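Local coordinates for protein hydrazine synthase subunit gamma (Candidatus Kuenenia stuttgartiensis, PDB 5C2V) that catalyses, as the gamma subunit of hydrazine synthase, the three-electron reduction of nitric oxide to hydroxylamine, the first half-reaction of hydrazine formation in anammox metabolism, at residues C[176-179]-C[183-186]; C[289-292]-C[296-299]; C[128-133]-C[137-142]; C[15-20]-C[46-51]. One frame throughout, in Å; residues are numbered along the deposited sequence.

Interaction 1: residues C[176-179]-C[183-186]; sequences QKIF and KVGC. With HEC (heme c), chain B.
Phe179, on the last turn of helix 170-179, comes level with Cys186 in the irregular segment 183-186, their CA atoms 5.6 Å apart where the chain doubles back. Cys186 opens the CXXCH heme-binding motif of a c-type cytochrome, completed by Cys189 and the axial ligand His190, so the helix end packs directly against the start of the motif. The Phe179 ring turns one face to the cysteine: CB of Cys186 stands 3.5 Å from the ring centroid, only 14° off the normal, a CH-pi contact over the face. Its sulfur is set obliquely, SG being 4.4 Å from that centroid. With CG anti to its backbone N (chi1 -176°), Phe179 swings its ring to the cysteine even though its CB starts out in another direction. A broad apolar ring suits a place beside heme and thioether, and Tyr310 of helix 301-312 meets it edge-to-face. Earlier in the segment, Val184 bridges helix and cofactor: CG2 rests 3.4 Å from Ile178 O, while CG1 lies 3.7 Å from heme CBB. Gly185 follows with positive phi (75°), a conformation that glycine adopts easily and that leads the chain into the cysteine. There SG anti to the carbonyl carbon directs the sulfur to the vinyl-derived carbon, and the covalent thioether joins Cys186 SG to heme CAB at 1.8 Å.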
# COMPACT_ATOMS: atom_id res chain seq x y z
N GLN C 176 -43.74 53.35 32.80
CA GLN C 176 -44.35 52.67 33.94
C GLN C 176 -45.87 52.73 33.86
O GLN C 176 -46.56 51.80 34.29
CB GLN C 176 -43.86 53.29 35.25
CG GLN C 176 -44.35 52.57 36.50
CD GLN C 176 -43.84 53.21 37.78
OE1 GLN C 176 -43.30 54.31 37.76
NE2 GLN C 176 -44.01 52.51 38.89
N LYS C 177 -46.39 53.83 33.32
CA LYS C 177 -47.84 53.99 33.18
C LYS C 177 -48.40 53.04 32.12
O LYS C 177 -49.51 52.52 32.28
CB LYS C 177 -48.18 55.44 32.82
CG LYS C 177 -47.95 56.42 33.96
CD LYS C 177 -48.36 57.83 33.55
CE LYS C 177 -47.45 58.38 32.47
NZ LYS C 177 -46.06 58.56 32.98
N ILE C 178 -47.65 52.83 31.05
CA ILE C 178 -48.05 51.90 30.00
C ILE C 178 -47.99 50.47 30.53
O ILE C 178 -48.88 49.66 30.27
CB ILE C 178 -47.15 52.03 28.75
CG1 ILE C 178 -47.62 53.20 27.87
CG2 ILE C 178 -47.16 50.75 27.93
CD1 ILE C 178 -47.22 54.57 28.37
N PHE C 179 -46.94 50.17 31.29
CA PHE C 179 -46.76 48.86 31.90
C PHE C 179 -47.91 48.50 32.83
O PHE C 179 -48.44 47.38 32.78
CB PHE C 179 -45.43 48.82 32.67
CG PHE C 179 -45.11 47.47 33.26
CD1 PHE C 179 -44.40 46.53 32.53
CD2 PHE C 179 -45.49 47.15 34.56
CE1 PHE C 179 -44.10 45.30 33.07
CE2 PHE C 179 -45.19 45.92 35.10
CZ PHE C 179 -44.49 44.99 34.36
N LYS C 183 -55.41 48.00 30.63
CA LYS C 183 -55.72 47.52 29.28
C LYS C 183 -54.55 46.73 28.71
O LYS C 183 -54.74 45.70 28.07
CB LYS C 183 -56.07 48.69 28.36
CG LYS C 183 -56.48 48.26 26.96
CD LYS C 183 -56.77 49.45 26.07
CE LYS C 183 -57.25 48.99 24.70
NZ LYS C 183 -57.64 50.13 23.83
N VAL C 184 -53.33 47.23 28.94
CA VAL C 184 -52.13 46.51 28.53
C VAL C 184 -51.99 45.24 29.36
O VAL C 184 -51.81 44.15 28.82
CB VAL C 184 -50.87 47.39 28.68
CG1 VAL C 184 -49.64 46.62 28.23
CG2 VAL C 184 -51.02 48.67 27.89
N GLY C 185 -52.08 45.40 30.68
CA GLY C 185 -52.16 44.27 31.59
C GLY C 185 -50.88 43.50 31.83
O GLY C 185 -50.90 42.27 31.88
N CYS C 186 -49.77 44.21 32.00
CA CYS C 186 -48.50 43.56 32.31
C CYS C 186 -48.47 43.10 33.77
O CYS C 186 -47.83 42.11 34.10
CB CYS C 186 -47.33 44.50 32.03
SG CYS C 186 -47.18 45.03 30.31
FE HEC B . -44.50 38.70 30.08
CHA HEC B . -41.83 36.66 29.36
CHB HEC B . -42.52 41.45 29.62
CHC HEC B . -47.30 40.71 30.06
CHD HEC B . -46.43 36.01 30.90
NA HEC B . -42.54 39.00 29.56
C1A HEC B . -41.59 38.02 29.36
C2A HEC B . -40.31 38.67 29.14
C3A HEC B . -40.50 39.99 29.21
C4A HEC B . -41.91 40.23 29.48
CMA HEC B . -39.41 41.07 29.05
CAA HEC B . -38.97 37.96 28.88
CBA HEC B . -38.52 37.22 30.14
CGA HEC B . -37.34 36.34 29.83
O1A HEC B . -36.67 35.88 30.79
O2A HEC B . -37.07 36.11 28.63
NB HEC B . -44.84 40.73 29.95
C1B HEC B . -43.88 41.66 29.61
C2B HEC B . -44.56 42.89 29.24
C3B HEC B . -45.88 42.68 29.37
C4B HEC B . -46.08 41.32 29.81
CMB HEC B . -43.86 44.19 28.80
CAB HEC B . -47.01 43.70 29.08
CBB HEC B . -47.13 43.96 27.57
NC HEC B . -46.50 38.41 30.42
C1C HEC B . -47.49 39.37 30.36
C2C HEC B . -48.76 38.71 30.55
C3C HEC B . -48.51 37.44 30.89
C4C HEC B . -47.09 37.21 30.74
CMC HEC B . -50.11 39.44 30.71
CAC HEC B . -49.56 36.36 31.26
CBC HEC B . -50.43 36.01 30.03
ND HEC B . -44.15 36.64 30.19
C1D HEC B . -45.18 35.72 30.40
C2D HEC B . -44.71 34.40 30.02
C3D HEC B . -43.26 34.61 29.55
C4D HEC B . -43.01 36.03 29.68
CMD HEC B . -45.49 33.07 30.09
CAD HEC B . -42.28 33.54 29.02
CBD HEC B . -42.79 32.99 27.69
CGD HEC B . -41.71 32.19 27.02
O1D HEC B . -41.95 31.71 25.88
O2D HEC B . -40.62 32.04 27.62

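Interaction 2: residues C[289-292]-C[296-299]; sequences DKDM and TSHL
The loop carrying His293, the second axial ligand of heme c #2, is closed by hydrogen bonds to the carboxylate of Asp291, two residues before the ligand, from Thr296 and Ser297, three and four residues after it. The donors lie at the start of a type I beta turn running from Thr296 to Leu299, and all of them converge on Asp291 OD1. The backbone N of Ser297 donates to Asp291 OD1 over 3.2 Å, using the syn lone pair, on the side of the other carboxylate oxygen. The hydroxyl of the same serine donates too, with OG 2.7 Å from Asp291 OD1, but comes from above the carboxylate, 36° out of its plane. A third donor, Thr296 N, is 3.1 Å from Asp291 OD1 and makes a weak, strongly bent bond. Aspartate suits this role because its short side chain brings an oxygen close to two successive peptide N-H groups, and serine suits its own because one residue can answer with both backbone and side chain. Asp291 itself sits in a left-handed backbone conformation (phi 56°), which helps the chain turn here. Thr296, which also touches the heme, sends its OG1 to Ile283 O, so its two polar ends tie different parts of the loop region together. Asn285 packs against Asp291, Thr296 and Ser297. The solvent-exposed Lys290 chain, extended until it bends at its last torsion, passes alongside the serine and leaves CE 3.6 Å from Ser297 OG.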
# COMPACT_ATOMS: atom_id res chain seq x y z
N ASP C 289 -47.91 35.39 19.20
CA ASP C 289 -49.26 35.58 18.68
C ASP C 289 -49.83 36.93 19.10
O ASP C 289 -49.44 37.48 20.13
CB ASP C 289 -50.18 34.45 19.13
CG ASP C 289 -49.97 33.17 18.35
OD1 ASP C 289 -49.50 33.25 17.19
OD2 ASP C 289 -50.27 32.08 18.88
N LYS C 290 -50.75 37.46 18.30
CA LYS C 290 -51.24 38.82 18.49
C LYS C 290 -51.97 38.99 19.82
O LYS C 290 -52.94 38.29 20.12
CB LYS C 290 -52.17 39.20 17.34
CG LYS C 290 -52.35 40.70 17.17
CD LYS C 290 -53.17 41.02 15.93
CE LYS C 290 -53.13 42.50 15.61
NZ LYS C 290 -51.73 42.96 15.34
N ASP C 291 -51.48 39.94 20.61
CA ASP C 291 -52.05 40.31 21.91
C ASP C 291 -52.16 39.13 22.87
O ASP C 291 -52.93 39.18 23.83
CB ASP C 291 -53.44 40.94 21.72
CG ASP C 291 -53.37 42.31 21.07
OD1 ASP C 291 -52.36 43.02 21.28
OD2 ASP C 291 -54.32 42.67 20.35
N MET C 292 -51.38 38.08 22.63
CA MET C 292 -51.36 36.95 23.55
C MET C 292 -50.37 37.19 24.68
O MET C 292 -50.48 36.60 25.76
CB MET C 292 -51.02 35.66 22.79
CG MET C 292 -52.19 35.07 22.04
SD MET C 292 -53.52 34.55 23.14
CE MET C 292 -54.75 34.02 21.95
N THR C 296 -50.77 44.95 23.19
CA THR C 296 -49.96 46.06 22.72
C THR C 296 -50.33 46.62 21.35
O THR C 296 -49.72 47.58 20.89
CB THR C 296 -48.48 45.66 22.72
OG1 THR C 296 -48.31 44.48 21.92
CG2 THR C 296 -48.03 45.36 24.14
N SER C 297 -51.32 46.02 20.69
CA SER C 297 -51.62 46.34 19.30
C SER C 297 -52.03 47.80 19.10
O SER C 297 -51.75 48.40 18.07
CB SER C 297 -52.72 45.42 18.76
OG SER C 297 -52.30 44.06 18.79
N HIS C 298 -52.71 48.35 20.10
CA HIS C 298 -53.20 49.72 20.03
C HIS C 298 -52.12 50.75 20.34
O HIS C 298 -52.23 51.91 19.95
CB HIS C 298 -54.38 49.89 21.00
CG HIS C 298 -54.05 49.51 22.41
ND1 HIS C 298 -53.45 50.39 23.30
CD2 HIS C 298 -54.22 48.35 23.08
CE1 HIS C 298 -53.28 49.78 24.46
NE2 HIS C 298 -53.74 48.54 24.35
N LEU C 299 -51.07 50.32 21.04
CA LEU C 299 -49.93 51.19 21.32
C LEU C 299 -49.17 51.49 20.03
O LEU C 299 -49.29 50.74 19.07
CB LEU C 299 -49.00 50.55 22.36
CG LEU C 299 -49.51 50.19 23.76
CD1 LEU C 299 -48.37 49.68 24.61
CD2 LEU C 299 -50.19 51.37 24.43

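Interaction 3: residues C[128-133]-C[137-142]; sequences RDPGFV and ENFSPM. With HEC (heme c), chain V.
Pro130, in the short helix 129-132, meets Phe139 on the segment leading into helix 141-152, and this packing lies behind the wall of the heme c #1 pocket, apparently the active site. The apolar part is a CH-pi contact: Pro130 CG sits over one face of the Phe139 ring, 3.7 Å from its centroid and 15° off the normal, somewhat toward the rim. The compact proline fits the early turn of a helix, where its missing N-H costs little, and offers its ring carbons to the aromatic face. Phe139 keeps CG anti to its carbonyl carbon (chi1 -64°), which brings the ring across to the proline, while its edge looks to heme CBB.

The polar part goes through water. Water 2 accepts from Gly131 N at 3.1 Å and lies 2.7 Å from Asn138 OD1, joining a helix N-H to a side-chain oxygen that does not reach it directly. The amide's other end, Asn138 ND2, is held by Leu24 O and by Asn398 of the alpha subunit, and the end of Glu137 is paired with Arg20. Within segment 128-133, the Arg128 guanidinium lies flat over the Phe132 ring.

The cofactor part belongs to Asp129 and Val133. Val133 CG1 lies 3.8 Å from heme CBC, while Asp129 OD2 is hydrogen-bonded at 3.1 Å to water 1. That water coordinates the heme iron at 2.1 Å, and His67 is the protein's axial ligand.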
# COMPACT_ATOMS: atom_id res chain seq x y z
N ARG C 128 -28.74 16.81 37.32
CA ARG C 128 -29.01 16.09 36.08
C ARG C 128 -27.92 16.32 35.03
O ARG C 128 -27.59 15.41 34.26
CB ARG C 128 -30.36 16.50 35.51
CG ARG C 128 -31.41 15.41 35.57
CD ARG C 128 -32.63 15.78 34.75
NE ARG C 128 -33.43 14.61 34.41
CZ ARG C 128 -33.92 14.36 33.20
NH1 ARG C 128 -33.69 15.20 32.21
NH2 ARG C 128 -34.64 13.27 32.99
N ASP C 129 -27.37 17.53 35.01
CA ASP C 129 -26.43 17.96 33.97
C ASP C 129 -25.21 17.05 33.73
O ASP C 129 -24.77 16.92 32.59
CB ASP C 129 -25.94 19.37 34.29
CG ASP C 129 -27.01 20.42 34.04
OD1 ASP C 129 -27.98 20.12 33.32
OD2 ASP C 129 -26.87 21.55 34.56
N PRO C 130 -24.64 16.43 34.79
CA PRO C 130 -23.54 15.50 34.50
C PRO C 130 -23.92 14.37 33.54
O PRO C 130 -23.09 14.00 32.72
CB PRO C 130 -23.18 14.94 35.87
CG PRO C 130 -23.50 16.05 36.80
CD PRO C 130 -24.74 16.70 36.24
N GLY C 131 -25.12 13.82 33.66
CA GLY C 131 -25.52 12.76 32.75
C GLY C 131 -26.28 13.19 31.51
O GLY C 131 -26.22 12.52 30.48
N PHE C 132 -27.01 14.31 31.60
CA PHE C 132 -27.81 14.75 30.46
C PHE C 132 -27.19 15.88 29.63
O PHE C 132 -27.72 16.23 28.57
CB PHE C 132 -29.19 15.19 30.96
CG PHE C 132 -29.99 14.07 31.57
CD1 PHE C 132 -29.76 13.68 32.88
CD2 PHE C 132 -30.97 13.41 30.85
CE1 PHE C 132 -30.49 12.65 33.45
CE2 PHE C 132 -31.70 12.39 31.41
CZ PHE C 132 -31.46 12.01 32.72
N VAL C 133 -26.08 16.44 30.09
CA VAL C 133 -25.42 17.52 29.35
C VAL C 133 -23.91 17.31 29.23
O VAL C 133 -23.39 17.11 28.13
CB VAL C 133 -25.68 18.90 30.01
CG1 VAL C 133 -24.86 19.98 29.32
CG2 VAL C 133 -27.16 19.24 29.96
N GLU C 137 -19.11 12.14 35.10
CA GLU C 137 -19.47 11.51 36.36
C GLU C 137 -20.42 12.37 37.18
O GLU C 137 -20.28 13.59 37.24
CB GLU C 137 -18.21 11.20 37.18
CG GLU C 137 -18.46 10.31 38.39
CD GLU C 137 -17.18 9.91 39.09
OE1 GLU C 137 -16.38 10.81 39.44
OE2 GLU C 137 -16.96 8.70 39.29
N ASN C 138 -21.40 11.72 37.82
CA ASN C 138 -22.38 12.42 38.63
C ASN C 138 -21.77 13.05 39.88
O ASN C 138 -20.72 12.62 40.35
CB ASN C 138 -23.51 11.47 39.05
CG ASN C 138 -24.40 11.08 37.89
OD1 ASN C 138 -24.58 11.85 36.94
ND2 ASN C 138 -24.98 9.89 37.96
N PHE C 139 -22.44 14.07 40.41
CA PHE C 139 -21.99 14.77 41.60
C PHE C 139 -22.24 13.95 42.87
O PHE C 139 -23.19 13.18 42.94
CB PHE C 139 -22.67 16.13 41.73
CG PHE C 139 -22.34 17.08 40.62
CD1 PHE C 139 -21.06 17.15 40.10
CD2 PHE C 139 -23.32 17.91 40.09
CE1 PHE C 139 -20.76 18.03 39.08
CE2 PHE C 139 -23.02 18.79 39.07
CZ PHE C 139 -21.74 18.85 38.56
N SER C 140 -21.38 14.14 43.86
CA SER C 140 -21.62 13.61 45.19
C SER C 140 -22.72 14.44 45.84
O SER C 140 -22.98 15.56 45.40
CB SER C 140 -20.34 13.63 46.03
OG SER C 140 -19.90 14.96 46.25
N PRO C 141 -23.39 13.90 46.88
CA PRO C 141 -24.43 14.67 47.56
C PRO C 141 -23.94 16.03 48.06
O PRO C 141 -24.62 17.05 47.89
CB PRO C 141 -24.82 13.78 48.74
CG PRO C 141 -24.47 12.40 48.30
CD PRO C 141 -23.26 12.54 47.42
N MET C 142 -22.75 16.03 48.65
CA MET C 142 -22.17 17.24 49.24
C MET C 142 -21.90 18.31 48.19
O MET C 142 -22.27 19.47 48.37
CB MET C 142 -20.88 16.89 49.98
CG MET C 142 -20.44 17.94 50.98
SD MET C 142 -21.62 18.12 52.33
CE MET C 142 -20.81 19.36 53.34
FE HEC V . -27.88 25.31 33.09
CHA HEC V . -31.20 26.18 33.03
CHB HEC V . -27.85 25.71 36.48
CHC HEC V . -24.61 24.20 33.19
CHD HEC V . -27.63 25.64 29.69
NA HEC V . -29.29 25.81 34.50
C1A HEC V . -30.59 26.21 34.26
C2A HEC V . -31.16 26.67 35.52
C3A HEC V . -30.23 26.53 36.47
C4A HEC V . -29.04 25.99 35.85
CMA HEC V . -30.35 26.86 37.97
CAA HEC V . -32.61 27.19 35.70
CBA HEC V . -32.63 28.65 36.16
CGA HEC V . -34.05 29.11 36.37
O1A HEC V . -34.99 28.34 36.04
O2A HEC V . -34.24 30.26 36.86
NB HEC V . -26.43 25.12 34.56
C1B HEC V . -26.75 25.10 35.90
C2B HEC V . -25.74 24.33 36.59
C3B HEC V . -24.84 23.92 35.69
C4B HEC V . -25.26 24.41 34.39
CMB HEC V . -25.71 24.07 38.12
CAB HEC V . -23.57 23.07 35.95
CBB HEC V . -23.95 21.62 36.32
NC HEC V . -26.39 25.00 31.70
C1C HEC V . -25.12 24.50 31.95
C2C HEC V . -24.49 24.22 30.68
C3C HEC V . -25.26 24.75 29.72
C4C HEC V . -26.51 25.16 30.33
CMC HEC V . -23.00 23.82 30.52
CAC HEC V . -24.96 24.77 28.20
CBC HEC V . -24.98 23.33 27.63
ND HEC V . -29.20 25.90 31.59
C1D HEC V . -28.89 25.79 30.24
C2D HEC V . -30.12 25.87 29.48
C3D HEC V . -31.24 26.04 30.52
C4D HEC V . -30.57 26.05 31.81
CMD HEC V . -30.28 25.79 27.95
CAD HEC V . -32.75 26.16 30.26
CBD HEC V . -33.32 24.76 30.07
CGD HEC V . -34.81 24.85 29.83
O1D HEC V . -35.46 23.79 29.66
O2D HEC V . -35.34 25.99 29.81
O HOH W 1 -28.73 23.40 32.95
O HOH W 2 -26.62 13.58 36.31

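Interaction 4: residues C[15-20]-C[46-51]; sequences WEPLGR and GQFQFN
This is an apolar contact between the extended N-terminal segment 15-20 and helix 43-51 in the lobe that carries heme c #1, with Trp15 and Pro17 both directed at Phe48. Pro17 makes the closer approach: its CB is 3.5 Å from Phe48 CD2, and its CG follows along the same side of the ring to lie 3.8 Å from Phe48 CE2. The proline comes obliquely to the phenylalanine ring. Trp15 adds the far corner of its indole, whose CH2 reaches Phe48 CB at 3.7 Å, so the tryptophan touches with its edge. Phe48 has CG anti to the backbone N (chi1 176°), which throws the ring outward from the helix toward the segment. A rigid proline ring and flat aromatic rings suit such a joint, since they bury apolar surface with few torsions to fix. Phe48 is shared with the beta subunit, where Phe340 meets it edge-to-face and Leu320 packs on both it and Pro17. Within the last turn of the helix, Asn51 ND2 donates to Gln47 O at 2.6 Å, nearly straight at 172°, and the same oxygen also accepts the backbone N of Asn51. Arg20, farther along, bonds to Lys393 O of the alpha subunit. Together these features mark an extended N-terminal arm that crosses a helix, where gamma meets its alpha and beta partners in the heterotrimer.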
# COMPACT_ATOMS: atom_id res chain seq x y z
N TRP C 15 -7.04 27.32 50.63
CA TRP C 15 -8.40 26.82 50.42
C TRP C 15 -8.41 25.60 49.49
O TRP C 15 -7.85 25.64 48.39
CB TRP C 15 -9.29 27.92 49.85
CG TRP C 15 -10.74 27.53 49.73
CD1 TRP C 15 -11.70 27.67 50.68
CD2 TRP C 15 -11.38 26.96 48.58
NE1 TRP C 15 -12.91 27.21 50.20
CE2 TRP C 15 -12.73 26.77 48.92
CE3 TRP C 15 -10.94 26.58 47.31
CZ2 TRP C 15 -13.65 26.22 48.02
CZ3 TRP C 15 -11.85 26.04 46.42
CH2 TRP C 15 -13.19 25.86 46.78
N GLU C 16 -9.05 24.53 49.94
CA GLU C 16 -9.19 23.32 49.13
C GLU C 16 -10.66 22.99 48.91
O GLU C 16 -11.49 23.22 49.80
CB GLU C 16 -8.46 22.14 49.78
CG GLU C 16 -6.95 22.30 49.83
CD GLU C 16 -6.26 21.05 50.36
OE1 GLU C 16 -5.04 21.12 50.64
OE2 GLU C 16 -6.93 20.00 50.48
N PRO C 17 -11.00 22.45 47.73
CA PRO C 17 -12.39 22.12 47.40
C PRO C 17 -12.86 20.81 48.03
O PRO C 17 -12.09 20.15 48.72
CB PRO C 17 -12.35 22.00 45.87
CG PRO C 17 -10.97 21.54 45.58
CD PRO C 17 -10.08 22.20 46.60
N LEU C 18 -14.11 20.45 47.77
CA LEU C 18 -14.68 19.21 48.29
C LEU C 18 -14.13 18.01 47.53
O LEU C 18 -13.83 18.10 46.34
CB LEU C 18 -16.20 19.24 48.21
CG LEU C 18 -16.91 20.37 48.96
CD1 LEU C 18 -18.41 20.35 48.68
CD2 LEU C 18 -16.65 20.28 50.45
N GLY C 19 -14.02 16.88 48.22
CA GLY C 19 -13.49 15.67 47.61
C GLY C 19 -14.46 15.01 46.66
O GLY C 19 -15.57 15.50 46.43
N ARG C 20 -14.04 13.89 46.09
CA ARG C 20 -14.87 13.13 45.15
C ARG C 20 -16.00 12.40 45.86
O ARG C 20 -17.16 12.52 45.48
CB ARG C 20 -14.01 12.13 44.38
CG ARG C 20 -14.76 11.35 43.32
CD ARG C 20 -13.89 10.25 42.75
NE ARG C 20 -14.50 9.62 41.58
CZ ARG C 20 -13.96 8.59 40.93
NH1 ARG C 20 -12.82 8.06 41.34
NH2 ARG C 20 -14.58 8.08 39.87
N GLY C 46 -19.43 25.47 46.07
CA GLY C 46 -20.40 25.48 44.99
C GLY C 46 -19.93 26.34 43.83
O GLY C 46 -20.15 26.00 42.67
N GLN C 47 -19.30 27.47 44.15
CA GLN C 47 -18.75 28.34 43.12
C GLN C 47 -17.64 27.62 42.35
O GLN C 47 -17.53 27.75 41.12
CB GLN C 47 -18.22 29.64 43.72
CG GLN C 47 -17.84 30.69 42.68
CD GLN C 47 -17.24 31.94 43.29
OE1 GLN C 47 -16.64 31.90 44.36
NE2 GLN C 47 -17.42 33.07 42.61
N PHE C 48 -16.83 26.85 43.07
CA PHE C 48 -15.77 26.08 42.43
C PHE C 48 -16.34 25.02 41.49
O PHE C 48 -15.93 24.92 40.34
CB PHE C 48 -14.87 25.41 43.47
CG PHE C 48 -13.82 24.52 42.87
CD1 PHE C 48 -12.71 25.05 42.23
CD2 PHE C 48 -13.94 23.14 42.94
CE1 PHE C 48 -11.75 24.24 41.67
CE2 PHE C 48 -12.98 22.31 42.39
CZ PHE C 48 -11.88 22.86 41.75
N GLN C 49 -17.29 24.23 42.00
CA GLN C 49 -17.94 23.21 41.19
C GLN C 49 -18.63 23.83 39.98
O GLN C 49 -18.77 23.20 38.93
CB GLN C 49 -18.95 22.42 42.04
CG GLN C 49 -19.63 21.27 41.31
CD GLN C 49 -18.66 20.19 40.88
OE1 GLN C 49 -18.31 19.30 41.66
NE2 GLN C 49 -18.20 20.26 39.63
N PHE C 50 -19.06 25.08 40.15
CA PHE C 50 -19.70 25.83 39.08
C PHE C 50 -18.70 26.22 37.99
O PHE C 50 -18.99 26.14 36.80
CB PHE C 50 -20.39 27.07 39.65
CG PHE C 50 -21.09 27.92 38.63
CD1 PHE C 50 -22.37 27.61 38.20
CD2 PHE C 50 -20.47 29.05 38.10
CE1 PHE C 50 -23.01 28.39 37.26
CE2 PHE C 50 -21.11 29.83 37.16
CZ PHE C 50 -22.39 29.50 36.74
N ASN C 51 -17.51 26.66 38.41
CA ASN C 51 -16.50 27.13 37.46
C ASN C 51 -15.49 26.08 36.99
O ASN C 51 -14.71 26.34 36.07
CB ASN C 51 -15.75 28.32 38.06
CG ASN C 51 -16.62 29.55 38.18
OD1 ASN C 51 -16.61 30.42 37.31
ND2 ASN C 51 -17.38 29.64 39.27

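Overall arrangement
The four contacts fall into two pairs on opposite sides of the chain's centre, matching the two heme lobes. Interactions 1 and 2 lie in the cytochrome c region around heme c #2 and touch through Ile178 on Leu299 and Lys183 on His298. The first is buried and apolar, the second partly exposed and built on a carboxylate. Interactions 3 and 4 adjoin one another in the heme c #1 lobe, where Phe139 packs on Gln49 and Met142 on Leu18. Interaction 3 is buried and combines a proline-aromatic contact with one water bridge between the segments, while a different water links Asp129 to the iron; interaction 4, farther from the heme, is purely apolar across its segments. Both border other subunits, interaction 3 alpha, interaction 4 alpha and beta.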